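Local coordinates for YfdX protein (Salmonella enterica I, PDB 6A02), which is of unknown biochemical function but has been linked to antibiotic stress and virulence in Salmonella Typhi, at residues Lys114-Ile117 with Glu118-Leu122; Asp99-Asn102 with Lys103-Lys107; Ser58-Trp61 with Asn62-Val65. All blocks are in the same frame, centred on the assembly; numbering follows the deposited sequence.

Contact 1: Lys114-Ile117 with Glu118-Leu122; sequences KGTI and EALKL
Glu118 turns its CG beside its own backbone N (chi1 -75°) and folds back at chi2, while Lys114 sends CG beside its carbonyl carbon and bends twice, which lays the two chains side by side one helical turn apart. Their meeting is aliphatic: CE of Lys114 lies 4.1 Å from CG of Glu118, and the ammonium NZ of Lys114 stays 5.4 Å from OE2 of Glu118. The carboxylate's ion pair is with Lys121, whose fully extended chain carries NZ to 3.1 Å from OE2 of Glu118, on the syn side, 17° out of the carboxylate plane. On its way that chain crosses Ile117, with CE of Lys121 4.1 Å from CG2 of Ile117. Thr116 and Leu120 run alongside each other, CG2 of Thr116 meeting CD1 of Leu120 at 3.9 Å, and OG1 of Thr116 hydrogen-bonds back to O of Asp112, just before the helix begins. Four i to i+4 backbone bonds underlie all this, as in any regular alpha-helix. The charged residues thus keep to one flank of helix 113-122, whereas Thr116, Ala119 and Leu120 pack on helix 94-109, Ile117 and Leu120 reach strand 125-135, and Leu120 also meets Tyr156 of the second subunit.

Contact 2: Asp99-Asn102 with Lys103-Lys107; sequences DAIN and KANQK
Asn105 N donates to Ile101 O at 2.9 Å, and Ala104 N reaches Ala100 O at 3.1 Å. Lys103 N to Asp99 O and Gln106 N to Asn102 O, both 3.3 Å, are weak. Beyond the backbone, the amide of Asn105 finds its partners in another chain, OD1 accepting from the backbone N of Tyr156 of the second subunit and ND2 giving to the side chain of Gln157 of that subunit. Two bonds, one at each end of the amide, fix its rotation. Helix 94-109 is an alpha-helix that packs on two sides: Ile101 and Asn105 contact the second subunit, and Ala104 lies against helix 113-122, the next helix in the chain. The amide also packs over the preceding turn. With CG of Asn105 beside its backbone N (chi1 -76°), ND2 comes 3.9 Å from CG2 of Ile101, the two side chains meeting at a slant. That same torsion brings CG of Asn105 to 3.5 Å from O of Ile101. The small methyl of Ala104 sits 3.4 Å from O of Ile101 and touches Leu120 of helix 113-122. Lys103 is extended through chi3, and its NZ end comes nearest to the methyl of Ala119 and to Leu122.

Contact 3: Ser58-Trp61 with Asn62-Val65; sequences STDW and NLYV
Thr59 brings its CG2 methyl to the edge of the Tyr64 ring, 3.6 Å from CE2 of Tyr64, and the same methyl covers one face of the Trp61 ring, 3.5 Å above the plane and over its centre. These residues form a short 3-10 turn in the loop between helix 40-54 and strand 65-66, where Leu63 N donates to Asp60 O and Tyr64 N to Trp61 O, both i to i+3. Asp60 also forms an Asx turn, its OD1 receiving a weak bond, 3.2 Å, from the backbone N of Asn62. CG of Asp60 swung anti to its backbone N (chi1 178°) carries OD1 forward to receive ND2 of Asn62 as well, at 2.9 Å and nearly along the C-O direction. Carboxylate and amide stand steeply to each other, their planes 76° apart. The second oxygen, OD2 of Asp60, rests on the apolar side chain of Leu63, 3.6 Å from its CG. Trp61 and Tyr64 are neither parallel nor perpendicular, ring planes 61° apart, CE3 of Trp61 lying 3.8 Å from CD2 of Tyr64. Outside the turn, Trp61 forms a cation-pi pair with Arg140, and both aromatic side chains pack on Ile79 of strand 77-89. A water accepts from Asp60 N at 3.2 Å and lies in weak hydrogen-bonding range of the Tyr64 hydroxyl.

Contacts 1 and 2 are neighbours in sequence and in space: their centres lie 8 Å apart, and helices 94-109 and 113-122, which follow each other in the chain, pack directly together. CD2 of Leu120 comes 3.6 Å from CB of Ala104, and OG1 of Thr116 lies 3.4 Å from CB of Lys107. Both contacts border the same residue of the second subunit, Tyr156, so this helix pair joins the subunit interface. Contact 3 belongs to a distant part of the chain, its centre 31 Å from that of contact 1 and 36 Å from that of contact 2. A bound sodium ion lies about 12 Å from the side chain of Leu120.

Contact 1: Lys114-Ile117 with Glu118-Leu122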
loop_
_atom_site.group_PDB
_atom_site.type_symbol
_atom_site.label_atom_id
_atom_site.label_comp_id
_atom_site.label_asym_id
_atom_site.label_seq_id
_atom_site.Cartn_x
_atom_site.Cartn_y
_atom_site.Cartn_z
ATOM N N LYS A 114 15.651 -17.520 -17.149
ATOM C CA LYS A 114 15.493 -18.787 -16.442
ATOM C C LYS A 114 16.728 -19.118 -15.614
ATOM O O LYS A 114 16.616 -19.547 -14.459
ATOM C CB LYS A 114 15.178 -19.903 -17.441
ATOM C CG LYS A 114 15.213 -21.307 -16.854
ATOM C CD LYS A 114 13.926 -21.653 -16.126
ATOM C CE LYS A 114 13.963 -23.084 -15.605
ATOM N NZ LYS A 114 13.939 -24.085 -16.714
ATOM N N GLY A 115 17.917 -18.924 -16.184
ATOM C CA GLY A 115 19.131 -19.150 -15.425
ATOM C C GLY A 115 19.269 -18.215 -14.241
ATOM O O GLY A 115 19.842 -18.593 -13.214
ATOM N N THR A 116 18.755 -16.985 -14.366
ATOM C CA THR A 116 18.768 -16.051 -13.243
ATOM C C THR A 116 17.896 -16.566 -12.106
ATOM O O THR A 116 18.328 -16.611 -10.947
ATOM C CB THR A 116 18.291 -14.674 -13.712
ATOM O OG1 THR A 116 19.194 -14.180 -14.708
ATOM C CG2 THR A 116 18.242 -13.695 -12.546
ATOM N N ILE A 117 16.666 -16.971 -12.427
ATOM C CA ILE A 117 15.764 -17.514 -11.412
ATOM C C ILE A 117 16.390 -18.722 -10.732
ATOM O O ILE A 117 16.345 -18.857 -9.501
ATOM C CB ILE A 117 14.393 -17.840 -12.033
ATOM C CG1 ILE A 117 13.790 -16.589 -12.678
ATOM C CG2 ILE A 117 13.455 -18.432 -10.991
ATOM C CD1 ILE A 117 13.708 -15.397 -11.737
ATOM N N GLU A 118 17.012 -19.605 -11.514
ATOM C CA GLU A 118 17.572 -20.818 -10.928
ATOM C C GLU A 118 18.798 -20.512 -10.071
ATOM O O GLU A 118 18.962 -21.093 -8.990
ATOM C CB GLU A 118 17.855 -21.854 -12.016
ATOM C CG GLU A 118 16.582 -22.539 -12.536
ATOM C CD GLU A 118 15.684 -23.082 -11.413
ATOM O OE1 GLU A 118 16.201 -23.764 -10.497
ATOM O OE2 GLU A 118 14.459 -22.825 -11.445
ATOM N N ALA A 119 19.657 -19.591 -10.518
ATOM C CA ALA A 119 20.805 -19.208 -9.699
ATOM C C ALA A 119 20.363 -18.514 -8.416
ATOM O O ALA A 119 20.961 -18.717 -7.350
ATOM C CB ALA A 119 21.758 -18.314 -10.495
ATOM N N LEU A 120 19.316 -17.688 -8.494
ATOM C CA LEU A 120 18.826 -17.032 -7.286
ATOM C C LEU A 120 18.277 -18.042 -6.287
ATOM O O LEU A 120 18.443 -17.873 -5.071
ATOM C CB LEU A 120 17.792 -15.961 -7.639
ATOM C CG LEU A 120 18.411 -14.704 -8.261
ATOM C CD1 LEU A 120 17.326 -13.749 -8.731
ATOM C CD2 LEU A 120 19.340 -14.010 -7.278
ATOM N N LYS A 121 17.633 -19.106 -6.780
ATOM C CA LYS A 121 17.163 -20.165 -5.889
ATOM C C LYS A 121 18.323 -20.785 -5.120
ATOM O O LYS A 121 18.213 -21.046 -3.917
ATOM C CB LYS A 121 16.415 -21.235 -6.684
ATOM C CG LYS A 121 15.025 -20.844 -7.137
ATOM C CD LYS A 121 14.341 -22.026 -7.817
ATOM C CE LYS A 121 13.039 -21.619 -8.479
ATOM N NZ LYS A 121 12.404 -22.773 -9.176
ATOM N N LEU A 122 19.454 -21.015 -5.795
ATOM C CA LEU A 122 20.627 -21.524 -5.097
ATOM C C LEU A 122 21.146 -20.540 -4.060
ATOM O O LEU A 122 21.784 -20.958 -3.087
ATOM C CB LEU A 122 21.727 -21.877 -6.099
ATOM C CG LEU A 122 21.422 -23.026 -7.059
ATOM C CD1 LEU A 122 22.644 -23.322 -7.919
ATOM C CD2 LEU A 122 20.980 -24.273 -6.308
#

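Contact 2: Asp99-Asn102 with Lys103-Lys107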
loop_
_atom_site.group_PDB
_atom_site.type_symbol
_atom_site.label_atom_id
_atom_site.label_comp_id
_atom_site.label_asym_id
_atom_site.label_seq_id
_atom_site.Cartn_x
_atom_site.Cartn_y
_atom_site.Cartn_z
ATOM N N ASP A 99 28.925 -16.319 -3.232
ATOM C CA ASP A 99 29.245 -17.106 -4.416
ATOM C C ASP A 99 27.999 -17.388 -5.244
ATOM O O ASP A 99 28.052 -17.393 -6.480
ATOM C CB ASP A 99 29.944 -18.407 -4.010
ATOM C CG ASP A 99 31.219 -18.162 -3.216
ATOM O OD1 ASP A 99 31.757 -17.037 -3.292
ATOM O OD2 ASP A 99 31.682 -19.091 -2.518
ATOM N N ALA A 100 26.862 -17.610 -4.582
ATOM C CA ALA A 100 25.630 -17.869 -5.318
ATOM C C ALA A 100 25.110 -16.605 -6.000
ATOM O O ALA A 100 24.594 -16.663 -7.122
ATOM C CB ALA A 100 24.584 -18.462 -4.376
ATOM N N ILE A 101 25.237 -15.455 -5.334
ATOM C CA ILE A 101 24.810 -14.199 -5.947
ATOM C C ILE A 101 25.695 -13.857 -7.139
ATOM O O ILE A 101 25.212 -13.370 -8.169
ATOM C CB ILE A 101 24.760 -13.074 -4.898
ATOM C CG1 ILE A 101 23.581 -13.288 -3.943
ATOM C CG2 ILE A 101 24.638 -11.722 -5.579
ATOM C CD1 ILE A 101 22.227 -13.353 -4.637
ATOM N N ASN A 102 26.998 -14.131 -7.030
ATOM C CA ASN A 102 27.899 -13.866 -8.146
ATOM C C ASN A 102 27.486 -14.637 -9.393
ATOM O O ASN A 102 27.579 -14.118 -10.511
ATOM C CB ASN A 102 29.336 -14.198 -7.755
ATOM C CG ASN A 102 30.297 -14.052 -8.915
ATOM O OD1 ASN A 102 30.597 -12.938 -9.351
ATOM N ND2 ASN A 102 30.776 -15.179 -9.432
ATOM N N LYS A 103 27.012 -15.874 -9.225
ATOM C CA LYS A 103 26.555 -16.634 -10.384
ATOM C C LYS A 103 25.233 -16.084 -10.919
ATOM O O LYS A 103 24.992 -16.083 -12.133
ATOM C CB LYS A 103 26.455 -18.121 -10.029
ATOM C CG LYS A 103 25.680 -18.929 -11.032
ATOM C CD LYS A 103 25.430 -20.344 -10.531
ATOM C CE LYS A 103 24.816 -21.184 -11.619
ATOM N NZ LYS A 103 23.391 -21.452 -11.293
ATOM N N ALA A 104 24.355 -15.613 -10.030
ATOM C CA ALA A 104 23.123 -14.984 -10.493
ATOM C C ALA A 104 23.424 -13.755 -11.342
ATOM O O ALA A 104 22.753 -13.505 -12.351
ATOM C CB ALA A 104 22.246 -14.615 -9.295
ATOM N N ASN A 105 24.440 -12.987 -10.948
ATOM C CA ASN A 105 24.807 -11.789 -11.700
ATOM C C ASN A 105 25.267 -12.133 -13.113
ATOM O O ASN A 105 24.987 -11.391 -14.063
ATOM C CB ASN A 105 25.873 -11.010 -10.934
ATOM C CG ASN A 105 25.290 -10.240 -9.766
ATOM O OD1 ASN A 105 24.111 -9.883 -9.790
ATOM N ND2 ASN A 105 26.105 -9.970 -8.755
ATOM N N GLN A 106 25.952 -13.267 -13.277
ATOM C CA GLN A 106 26.390 -13.682 -14.608
ATOM C C GLN A 106 25.205 -13.983 -15.519
ATOM O O GLN A 106 25.202 -13.603 -16.696
ATOM C CB GLN A 106 27.313 -14.896 -14.493
ATOM C CG GLN A 106 27.748 -15.480 -15.826
ATOM C CD GLN A 106 28.677 -14.560 -16.594
ATOM O OE1 GLN A 106 29.405 -13.757 -16.003
ATOM N NE2 GLN A 106 28.657 -14.672 -17.918
ATOM N N LYS A 107 24.181 -14.658 -14.992
ATOM C CA LYS A 107 23.010 -14.972 -15.804
ATOM C C LYS A 107 22.254 -13.711 -16.212
ATOM O O LYS A 107 21.748 -13.623 -17.337
ATOM C CB LYS A 107 22.099 -15.932 -15.045
ATOM C CG LYS A 107 22.782 -17.234 -14.678
ATOM C CD LYS A 107 23.288 -17.952 -15.923
ATOM C CE LYS A 107 23.937 -19.276 -15.560
ATOM N NZ LYS A 107 24.496 -19.951 -16.765
#

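Contact 3: Ser58-Trp61 with Asn62-Val65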
loop_
_atom_site.group_PDB
_atom_site.type_symbol
_atom_site.label_atom_id
_atom_site.label_comp_id
_atom_site.label_asym_id
_atom_site.label_seq_id
_atom_site.Cartn_x
_atom_site.Cartn_y
_atom_site.Cartn_z
ATOM N N SER A 58 -4.844 3.296 -32.856
ATOM C CA SER A 58 -3.652 2.697 -33.438
ATOM C C SER A 58 -2.995 1.685 -32.514
ATOM O O SER A 58 -2.086 0.964 -32.943
ATOM C CB SER A 58 -2.651 3.776 -33.866
ATOM O OG SER A 58 -1.967 4.339 -32.759
ATOM N N THR A 59 -3.447 1.598 -31.266
ATOM C CA THR A 59 -2.940 0.615 -30.328
ATOM C C THR A 59 -3.740 -0.676 -30.444
ATOM O O THR A 59 -4.971 -0.660 -30.517
ATOM C CB THR A 59 -3.045 1.168 -28.906
ATOM O OG1 THR A 59 -2.204 2.321 -28.801
ATOM C CG2 THR A 59 -2.600 0.119 -27.880
ATOM N N ASP A 60 -3.025 -1.796 -30.464
ATOM C CA ASP A 60 -3.642 -3.119 -30.464
ATOM C C ASP A 60 -3.775 -3.548 -29.009
ATOM O O ASP A 60 -2.853 -4.111 -28.415
ATOM C CB ASP A 60 -2.783 -4.089 -31.262
ATOM C CG ASP A 60 -3.339 -5.496 -31.270
ATOM O OD1 ASP A 60 -4.425 -5.739 -30.702
ATOM O OD2 ASP A 60 -2.670 -6.376 -31.839
ATOM N N TRP A 61 -4.952 -3.296 -28.439
ATOM C CA TRP A 61 -5.149 -3.541 -27.013
ATOM C C TRP A 61 -5.108 -5.020 -26.653
ATOM O O TRP A 61 -4.840 -5.355 -25.494
ATOM C CB TRP A 61 -6.432 -2.845 -26.545
ATOM C CG TRP A 61 -6.277 -1.362 -26.635
ATOM C CD1 TRP A 61 -6.762 -0.534 -27.609
ATOM C CD2 TRP A 61 -5.531 -0.532 -25.740
ATOM N NE1 TRP A 61 -6.372 0.764 -27.369
ATOM C CE2 TRP A 61 -5.620 0.792 -26.220
ATOM C CE3 TRP A 61 -4.804 -0.779 -24.567
ATOM C CZ2 TRP A 61 -5.004 1.864 -25.571
ATOM C CZ3 TRP A 61 -4.194 0.290 -23.926
ATOM C CH2 TRP A 61 -4.300 1.590 -24.424
ATOM N N ASN A 62 -5.339 -5.917 -27.619
ATOM C CA ASN A 62 -5.231 -7.347 -27.348
ATOM C C ASN A 62 -3.855 -7.724 -26.818
ATOM O O ASN A 62 -3.730 -8.697 -26.065
ATOM C CB ASN A 62 -5.484 -8.157 -28.628
ATOM C CG ASN A 62 -6.851 -7.916 -29.228
ATOM O OD1 ASN A 62 -7.865 -8.352 -28.681
ATOM N ND2 ASN A 62 -6.887 -7.239 -30.371
ATOM N N LEU A 63 -2.818 -6.975 -27.201
ATOM C CA LEU A 63 -1.452 -7.328 -26.822
ATOM C C LEU A 63 -1.234 -7.291 -25.315
ATOM O O LEU A 63 -0.317 -7.955 -24.815
ATOM C CB LEU A 63 -0.457 -6.370 -27.478
ATOM C CG LEU A 63 -0.444 -6.374 -29.011
ATOM C CD1 LEU A 63 0.567 -5.367 -29.524
ATOM C CD2 LEU A 63 -0.129 -7.767 -29.508
ATOM N N TYR A 64 -2.052 -6.538 -24.579
ATOM C CA TYR A 64 -1.815 -6.295 -23.161
ATOM C C TYR A 64 -2.746 -7.082 -22.255
ATOM O O TYR A 64 -2.630 -6.982 -21.030
ATOM C CB TYR A 64 -1.942 -4.800 -22.863
ATOM C CG TYR A 64 -1.223 -3.948 -23.873
ATOM C CD1 TYR A 64 0.162 -3.872 -23.885
ATOM C CD2 TYR A 64 -1.931 -3.231 -24.828
ATOM C CE1 TYR A 64 0.823 -3.091 -24.829
ATOM C CE2 TYR A 64 -1.284 -2.448 -25.766
ATOM C CZ TYR A 64 0.087 -2.383 -25.761
ATOM O OH TYR A 64 0.734 -1.605 -26.696
ATOM N N VAL A 65 -3.648 -7.876 -22.827
ATOM C CA VAL A 65 -4.682 -8.540 -22.049
ATOM C C VAL A 65 -4.093 -9.700 -21.255
ATOM O O VAL A 65 -3.300 -10.501 -21.769
ATOM C CB VAL A 65 -5.806 -9.002 -22.993
ATOM C CG1 VAL A 65 -6.751 -9.947 -22.288
ATOM C CG2 VAL A 65 -6.554 -7.799 -23.538
HETATM O O HOH W 1 0.111 -1.753 -29.952
#